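ABC transporter periplasmic-binding protein YtfQ (Mycobacterium smegmatis, PDB 6HB0) probably binds a carbohydrate outside the cytoplasmic membrane, very likely L-arabinofuranose, and delivers it to an ABC transporter for uptake. Local coordinates at residues I101-A109 and D116-A124; I208-D216 and D236-T245. All coordinates share one frame; numbering follows the deposited sequence.

Interaction 1 of 2, residues I101-A109 and D116-A124; sequences IPVILTDRA and DVYKTFIGA
L105 meets the ring of Y118 squarely over its face: CD1 stands 3.4 Å from the ring centroid and 7° off the normal, a CH-pi contact in which the two side chains cross at about a right angle. Y118 achieves this with CG wedged between its own backbone N and carbonyl carbon (chi1 63°), which turns a ring face to L105 of the adjacent strand, while its CB rests against V103 CG1. On the same side of the sheet as L105, F121 has CG anti to the backbone N (chi1 166°), and its ring reaches across to the turn that follows strand 103-106. There A109 CB lies over one face, 4.1 Å from the centroid, and G123 N approaches the opposite face, whereas the carbonyl carbon of D107 and L105 CB sit at the edge. The F121 ring is thus sandwiched between the turn at A109 and the backbone of G123. On the other side, I104 and T120 lie side by side, their CG2 methyls in contact, and I104 CG2 also touches I122 CD1 at 3.9 Å.

The backbones are parallel. K119 N donates to V103 O at 2.8 Å, L105 uses both its N and its O, toward T120 O and I122 N, and D107 N bonds to I122 O. Beyond the strands a water donates to both D107 O and A124 O, and the D107 carboxylate is anchored outside the pair by S82 and the backbone N of A36.

This pair lies within the parallel sheet of one lobe of the periplasmic-binding-protein fold. Strand 78-81 flanks 103-106 and strand 287-288 flanks 120-122; helix 269-279 covers I104 and I122 through L271 and L274, and helix 90-98 packs on V103 through L93 and T96.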
# COMPACT_ATOMS: atom_id res chain seq x y z
N ILE A 101 -26.09 4.77 -12.04
CA ILE A 101 -25.02 5.43 -11.34
C ILE A 101 -23.73 4.58 -11.46
O ILE A 101 -23.67 3.43 -10.98
CB ILE A 101 -25.37 5.62 -9.88
CG1 ILE A 101 -26.63 6.49 -9.78
CG2 ILE A 101 -24.25 6.33 -9.16
CD1 ILE A 101 -27.15 6.66 -8.38
N PRO A 102 -22.70 5.13 -12.11
CA PRO A 102 -21.43 4.39 -12.19
C PRO A 102 -20.78 4.24 -10.84
O PRO A 102 -20.92 5.10 -9.98
CB PRO A 102 -20.54 5.28 -13.05
CG PRO A 102 -21.42 6.36 -13.61
CD PRO A 102 -22.62 6.47 -12.76
N VAL A 103 -20.03 3.16 -10.68
CA VAL A 103 -19.33 2.84 -9.46
C VAL A 103 -17.83 2.67 -9.64
O VAL A 103 -17.39 2.01 -10.55
CB VAL A 103 -19.86 1.53 -8.91
CG1 VAL A 103 -19.02 1.08 -7.69
CG2 VAL A 103 -21.33 1.78 -8.51
N ILE A 104 -17.07 3.24 -8.72
CA ILE A 104 -15.64 3.11 -8.70
C ILE A 104 -15.27 2.47 -7.37
O ILE A 104 -15.68 2.95 -6.30
CB ILE A 104 -14.96 4.49 -8.75
CG1 ILE A 104 -15.35 5.19 -10.05
CG2 ILE A 104 -13.46 4.37 -8.65
CD1 ILE A 104 -14.68 6.53 -10.18
N LEU A 105 -14.47 1.41 -7.44
CA LEU A 105 -13.92 0.77 -6.21
C LEU A 105 -12.55 1.28 -5.86
O LEU A 105 -11.70 1.42 -6.75
CB LEU A 105 -13.80 -0.73 -6.45
CG LEU A 105 -15.11 -1.41 -6.78
CD1 LEU A 105 -14.92 -2.87 -7.05
CD2 LEU A 105 -16.13 -1.19 -5.68
N THR A 106 -12.31 1.50 -4.57
CA THR A 106 -11.02 1.92 -4.13
C THR A 106 -10.46 0.97 -3.07
O THR A 106 -11.19 0.37 -2.26
CB THR A 106 -11.03 3.34 -3.56
OG1 THR A 106 -11.80 3.36 -2.37
CG2 THR A 106 -11.67 4.33 -4.51
N ASP A 107 -9.14 0.87 -3.07
CA ASP A 107 -8.35 0.24 -1.98
C ASP A 107 -8.39 -1.30 -1.96
O ASP A 107 -7.34 -1.94 -1.86
CB ASP A 107 -8.70 0.79 -0.57
CG ASP A 107 -8.75 2.35 -0.50
OD1 ASP A 107 -7.70 3.03 -0.82
OD2 ASP A 107 -9.84 2.89 -0.07
N ARG A 108 -9.57 -1.92 -2.01
CA ARG A 108 -9.67 -3.36 -1.96
C ARG A 108 -10.56 -3.82 -3.11
O ARG A 108 -11.60 -3.23 -3.38
CB ARG A 108 -10.25 -3.79 -0.62
CG ARG A 108 -10.43 -5.31 -0.50
CD ARG A 108 -11.43 -5.68 0.60
NE ARG A 108 -11.04 -5.08 1.87
CZ ARG A 108 -10.08 -5.53 2.66
NH1 ARG A 108 -9.82 -4.89 3.78
NH2 ARG A 108 -9.38 -6.62 2.34
N ALA A 109 -10.10 -4.85 -3.81
CA ALA A 109 -10.79 -5.41 -4.97
C ALA A 109 -11.95 -6.28 -4.52
O ALA A 109 -11.93 -6.79 -3.43
CB ALA A 109 -9.82 -6.28 -5.74
N ASP A 116 -19.61 -6.27 -15.40
CA ASP A 116 -19.74 -4.81 -15.53
C ASP A 116 -20.65 -4.25 -14.41
O ASP A 116 -21.64 -3.52 -14.64
CB ASP A 116 -20.29 -4.43 -16.92
CG ASP A 116 -19.33 -4.83 -18.08
OD1 ASP A 116 -18.11 -5.08 -17.88
OD2 ASP A 116 -19.84 -4.90 -19.23
N VAL A 117 -20.33 -4.63 -13.18
CA VAL A 117 -21.05 -4.03 -12.02
C VAL A 117 -20.26 -2.86 -11.39
O VAL A 117 -20.78 -2.13 -10.50
CB VAL A 117 -21.50 -5.09 -10.97
CG1 VAL A 117 -22.82 -5.71 -11.43
CG2 VAL A 117 -20.44 -6.12 -10.75
N TYR A 118 -19.02 -2.67 -11.83
CA TYR A 118 -18.31 -1.44 -11.47
C TYR A 118 -17.44 -1.06 -12.64
O TYR A 118 -17.15 -1.87 -13.49
CB TYR A 118 -17.49 -1.62 -10.16
CG TYR A 118 -16.41 -2.65 -10.25
CD1 TYR A 118 -16.65 -4.02 -9.97
CD2 TYR A 118 -15.15 -2.27 -10.65
CE1 TYR A 118 -15.61 -4.95 -10.09
CE2 TYR A 118 -14.12 -3.19 -10.76
CZ TYR A 118 -14.34 -4.52 -10.49
OH TYR A 118 -13.25 -5.35 -10.63
N LYS A 119 -17.03 0.19 -12.67
CA LYS A 119 -16.29 0.71 -13.82
C LYS A 119 -14.81 0.47 -13.66
O LYS A 119 -14.14 0.11 -14.58
CB LYS A 119 -16.52 2.22 -13.93
CG LYS A 119 -17.92 2.64 -14.32
CD LYS A 119 -18.48 1.87 -15.50
CE LYS A 119 -19.67 2.60 -16.08
NZ LYS A 119 -20.38 1.77 -17.08
N THR A 120 -14.30 0.69 -12.46
CA THR A 120 -12.88 0.56 -12.24
C THR A 120 -12.54 0.37 -10.79
O THR A 120 -13.34 0.69 -9.90
CB THR A 120 -12.04 1.75 -12.87
OG1 THR A 120 -10.67 1.34 -12.96
CG2 THR A 120 -12.09 3.02 -12.07
N PHE A 121 -11.38 -0.22 -10.59
CA PHE A 121 -10.80 -0.46 -9.30
C PHE A 121 -9.47 0.27 -9.25
O PHE A 121 -8.67 0.13 -10.17
CB PHE A 121 -10.52 -1.97 -9.09
CG PHE A 121 -9.64 -2.24 -7.92
CD1 PHE A 121 -10.07 -1.89 -6.64
CD2 PHE A 121 -8.39 -2.73 -8.08
CE1 PHE A 121 -9.25 -2.09 -5.55
CE2 PHE A 121 -7.56 -2.95 -6.98
CZ PHE A 121 -8.01 -2.62 -5.69
N ILE A 122 -9.24 1.00 -8.19
CA ILE A 122 -8.01 1.70 -7.91
C ILE A 122 -7.46 1.26 -6.57
O ILE A 122 -8.08 1.54 -5.53
CB ILE A 122 -8.21 3.24 -7.80
CG1 ILE A 122 -9.10 3.79 -8.89
CG2 ILE A 122 -6.85 3.91 -7.88
CD1 ILE A 122 -9.61 5.17 -8.51
N GLY A 123 -6.31 0.61 -6.55
CA GLY A 123 -5.69 0.23 -5.26
C GLY A 123 -4.25 -0.22 -5.39
O GLY A 123 -3.79 -0.41 -6.50
N ALA A 124 -3.59 -0.42 -4.25
CA ALA A 124 -2.19 -0.79 -4.24
C ALA A 124 -2.02 -2.24 -4.63
O ALA A 124 -2.95 -3.03 -4.46
CB ALA A 124 -1.58 -0.55 -2.87
O HOH W 1 -5.24 -3.29 -3.30

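Interaction 2 of 2, residues I208-D216 and D236-T245; sequences IDVVFAQND and DIKIVAVDAT
Chi1 values of 67° in D216 and 63° in T245 fold both groups back over their own backbone and turn the D216 carboxylate to the T245 hydroxyl, just past the C-terminal ends of the two strands. These strands, 210-213 and 238-242, are the parallel pair of a beta-alpha-beta unit whose crossover is helix 216-228, a building block of the Rossmann-like lobes of periplasmic binding proteins.

Five backbone bonds join the pair, from K238 N to D209 O through to V242 N on A213 O, the longest at 3.2 Å. F212 turns a ring edge to the second strand: V240 O lies near the ring plane, 3.5 Å from CD1, and V242 CG2 meets CE1 at 3.9 Å. The ring also stacks with F169 of helix 160-173, and V240 on the same side packs against helix 126-140. On the face opposite F212, V211 CG1 lies 3.5 Å from I237 CG2, with V211 in a nearly eclipsed conformation, and A213 CB meets A241 CB.

N215 and T245 are both N-caps, and helices 216-228 and 246-253 start at the C-terminal ends of these strands. D243 OD2 comes within 3.6 Å of D216 OD1, the carboxylate planes 76° apart; this like-charge approach is probably eased by the salt bridge from D243 OD1 to R34 and by the zinc ion that D216 binds with D217. T245 OG1 donates to D216 OD2, though the modelled 2.5 Å is doubtfully short. The caps themselves are N215 OD1 at M218 N and T245 OG1 at G248 N.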
# COMPACT_ATOMS: atom_id res chain seq x y z
N ILE A 208 23.80 -14.51 7.47
CA ILE A 208 22.66 -13.75 6.97
C ILE A 208 23.20 -12.57 6.21
O ILE A 208 23.98 -11.78 6.75
CB ILE A 208 21.71 -13.25 8.09
CG1 ILE A 208 21.15 -14.44 8.88
CG2 ILE A 208 20.58 -12.42 7.49
CD1 ILE A 208 20.37 -14.02 10.12
N ASP A 209 22.83 -12.47 4.96
CA ASP A 209 23.29 -11.36 4.13
C ASP A 209 22.26 -10.23 4.07
O ASP A 209 22.61 -9.07 4.16
CB ASP A 209 23.62 -11.89 2.76
CG ASP A 209 24.75 -12.98 2.84
OD1 ASP A 209 25.90 -12.61 3.19
OD2 ASP A 209 24.47 -14.20 2.67
N VAL A 210 20.99 -10.58 3.97
CA VAL A 210 19.93 -9.62 3.74
C VAL A 210 18.71 -10.00 4.55
O VAL A 210 18.39 -11.18 4.62
CB VAL A 210 19.49 -9.63 2.28
CG1 VAL A 210 18.36 -8.60 2.07
CG2 VAL A 210 20.65 -9.31 1.35
N VAL A 211 18.07 -9.00 5.16
CA VAL A 211 16.70 -9.17 5.64
C VAL A 211 15.70 -8.45 4.76
O VAL A 211 15.90 -7.31 4.37
CB VAL A 211 16.50 -8.99 7.18
CG1 VAL A 211 17.75 -8.59 7.91
CG2 VAL A 211 15.17 -8.33 7.58
N PHE A 212 14.65 -9.16 4.37
CA PHE A 212 13.53 -8.56 3.73
C PHE A 212 12.42 -8.45 4.78
O PHE A 212 11.94 -9.45 5.31
CB PHE A 212 13.05 -9.38 2.56
CG PHE A 212 11.72 -8.94 2.02
CD1 PHE A 212 11.48 -7.61 1.76
CD2 PHE A 212 10.70 -9.84 1.80
CE1 PHE A 212 10.26 -7.18 1.26
CE2 PHE A 212 9.49 -9.42 1.30
CZ PHE A 212 9.27 -8.08 1.03
N ALA A 213 12.09 -7.22 5.12
CA ALA A 213 11.06 -6.91 6.12
C ALA A 213 9.83 -6.45 5.38
O ALA A 213 9.87 -5.47 4.64
CB ALA A 213 11.55 -5.81 7.01
N GLN A 214 8.73 -7.16 5.55
CA GLN A 214 7.52 -6.84 4.83
C GLN A 214 6.82 -5.57 5.32
O GLN A 214 5.84 -5.19 4.71
CB GLN A 214 6.53 -8.00 4.89
CG GLN A 214 6.93 -9.17 4.09
CD GLN A 214 5.88 -10.25 4.13
OE1 GLN A 214 4.82 -10.08 4.74
NE2 GLN A 214 6.18 -11.40 3.49
N ASN A 215 7.29 -4.94 6.38
CA ASN A 215 6.94 -3.55 6.68
C ASN A 215 8.06 -2.85 7.43
O ASN A 215 9.04 -3.48 7.84
CB ASN A 215 5.56 -3.40 7.38
CG ASN A 215 5.61 -3.62 8.87
OD1 ASN A 215 6.52 -4.29 9.39
ND2 ASN A 215 4.62 -3.06 9.58
N ASP A 216 7.90 -1.53 7.61
CA ASP A 216 8.92 -0.72 8.23
C ASP A 216 9.14 -1.11 9.69
O ASP A 216 10.26 -1.20 10.12
CB ASP A 216 8.63 0.81 8.11
CG ASP A 216 7.38 1.27 8.91
OD1 ASP A 216 6.41 0.48 9.04
OD2 ASP A 216 7.35 2.44 9.37
N ASP A 236 26.81 -5.00 7.50
CA ASP A 236 27.02 -6.44 7.71
C ASP A 236 25.83 -7.25 7.24
O ASP A 236 25.99 -8.32 6.64
CB ASP A 236 27.21 -6.72 9.20
CG ASP A 236 28.48 -6.09 9.76
OD1 ASP A 236 29.45 -5.96 8.95
OD2 ASP A 236 28.53 -5.77 10.98
N ILE A 237 24.64 -6.74 7.57
CA ILE A 237 23.39 -7.35 7.12
C ILE A 237 22.59 -6.20 6.54
O ILE A 237 22.29 -5.21 7.23
CB ILE A 237 22.61 -7.99 8.29
CG1 ILE A 237 23.42 -9.15 8.89
CG2 ILE A 237 21.27 -8.49 7.79
CD1 ILE A 237 22.79 -9.85 10.10
N LYS A 238 22.25 -6.32 5.28
CA LYS A 238 21.49 -5.34 4.56
C LYS A 238 19.99 -5.57 4.84
O LYS A 238 19.55 -6.68 5.11
CB LYS A 238 21.80 -5.46 3.10
CG LYS A 238 23.24 -5.07 2.79
CD LYS A 238 23.45 -4.79 1.30
CE LYS A 238 24.87 -4.32 0.97
NZ LYS A 238 25.70 -3.91 2.14
N ILE A 239 19.22 -4.49 4.78
CA ILE A 239 17.80 -4.54 5.07
C ILE A 239 17.05 -3.88 3.92
O ILE A 239 17.36 -2.71 3.52
CB ILE A 239 17.48 -3.80 6.35
CG1 ILE A 239 18.15 -4.49 7.53
CG2 ILE A 239 15.98 -3.77 6.57
CD1 ILE A 239 18.01 -3.76 8.82
N VAL A 240 16.15 -4.64 3.32
CA VAL A 240 15.25 -4.09 2.30
C VAL A 240 13.84 -4.21 2.90
O VAL A 240 13.48 -5.27 3.45
CB VAL A 240 15.39 -4.76 0.94
CG1 VAL A 240 15.27 -6.28 1.02
CG2 VAL A 240 14.37 -4.23 -0.06
N ALA A 241 13.06 -3.11 2.87
CA ALA A 241 11.74 -3.07 3.54
C ALA A 241 10.67 -2.48 2.68
O ALA A 241 10.94 -1.77 1.73
CB ALA A 241 11.83 -2.36 4.85
N VAL A 242 9.42 -2.77 3.02
CA VAL A 242 8.29 -2.10 2.44
C VAL A 242 7.78 -1.02 3.38
O VAL A 242 7.78 -1.21 4.58
CB VAL A 242 7.18 -3.12 2.15
CG1 VAL A 242 6.01 -2.45 1.47
CG2 VAL A 242 7.73 -4.27 1.31
N ASP A 243 7.34 0.10 2.81
CA ASP A 243 6.66 1.25 3.50
C ASP A 243 7.64 2.43 3.64
O ASP A 243 8.59 2.41 4.43
CB ASP A 243 6.09 0.96 4.88
CG ASP A 243 4.98 -0.06 4.92
OD1 ASP A 243 4.25 -0.28 3.94
OD2 ASP A 243 4.82 -0.62 6.00
N ALA A 244 7.40 3.48 2.89
CA ALA A 244 8.25 4.64 2.93
C ALA A 244 7.73 5.60 4.00
O ALA A 244 7.25 6.68 3.69
CB ALA A 244 8.28 5.28 1.57
N THR A 245 7.77 5.16 5.24
CA THR A 245 7.30 5.97 6.34
C THR A 245 8.47 6.84 6.84
O THR A 245 9.65 6.63 6.51
CB THR A 245 6.88 5.08 7.51
OG1 THR A 245 8.02 4.35 7.98
CG2 THR A 245 5.78 4.13 7.12

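Overall arrangement
Interaction 1 closes before interaction 2 opens along the chain, and the two lie on opposite sides of its centre, 32 Å between centres and about 9 Å between nearest atoms, without touching. Strands 103-106 and 120-122 belong to the parallel sheet, strands 210-213 and 238-242 to the mixed one, and these sheets are the cores of two lobes. Each pair is adjacent and parallel, joined in interaction 1 by about a dozen residues without helix or strand and in interaction 2 through helix 216-228. R34, which follows strand 21-26 of the parallel sheet, touches A124 and bridges to D243, linking the lobes. In periplasmic binding proteins the ligand is generally held in the cleft between them.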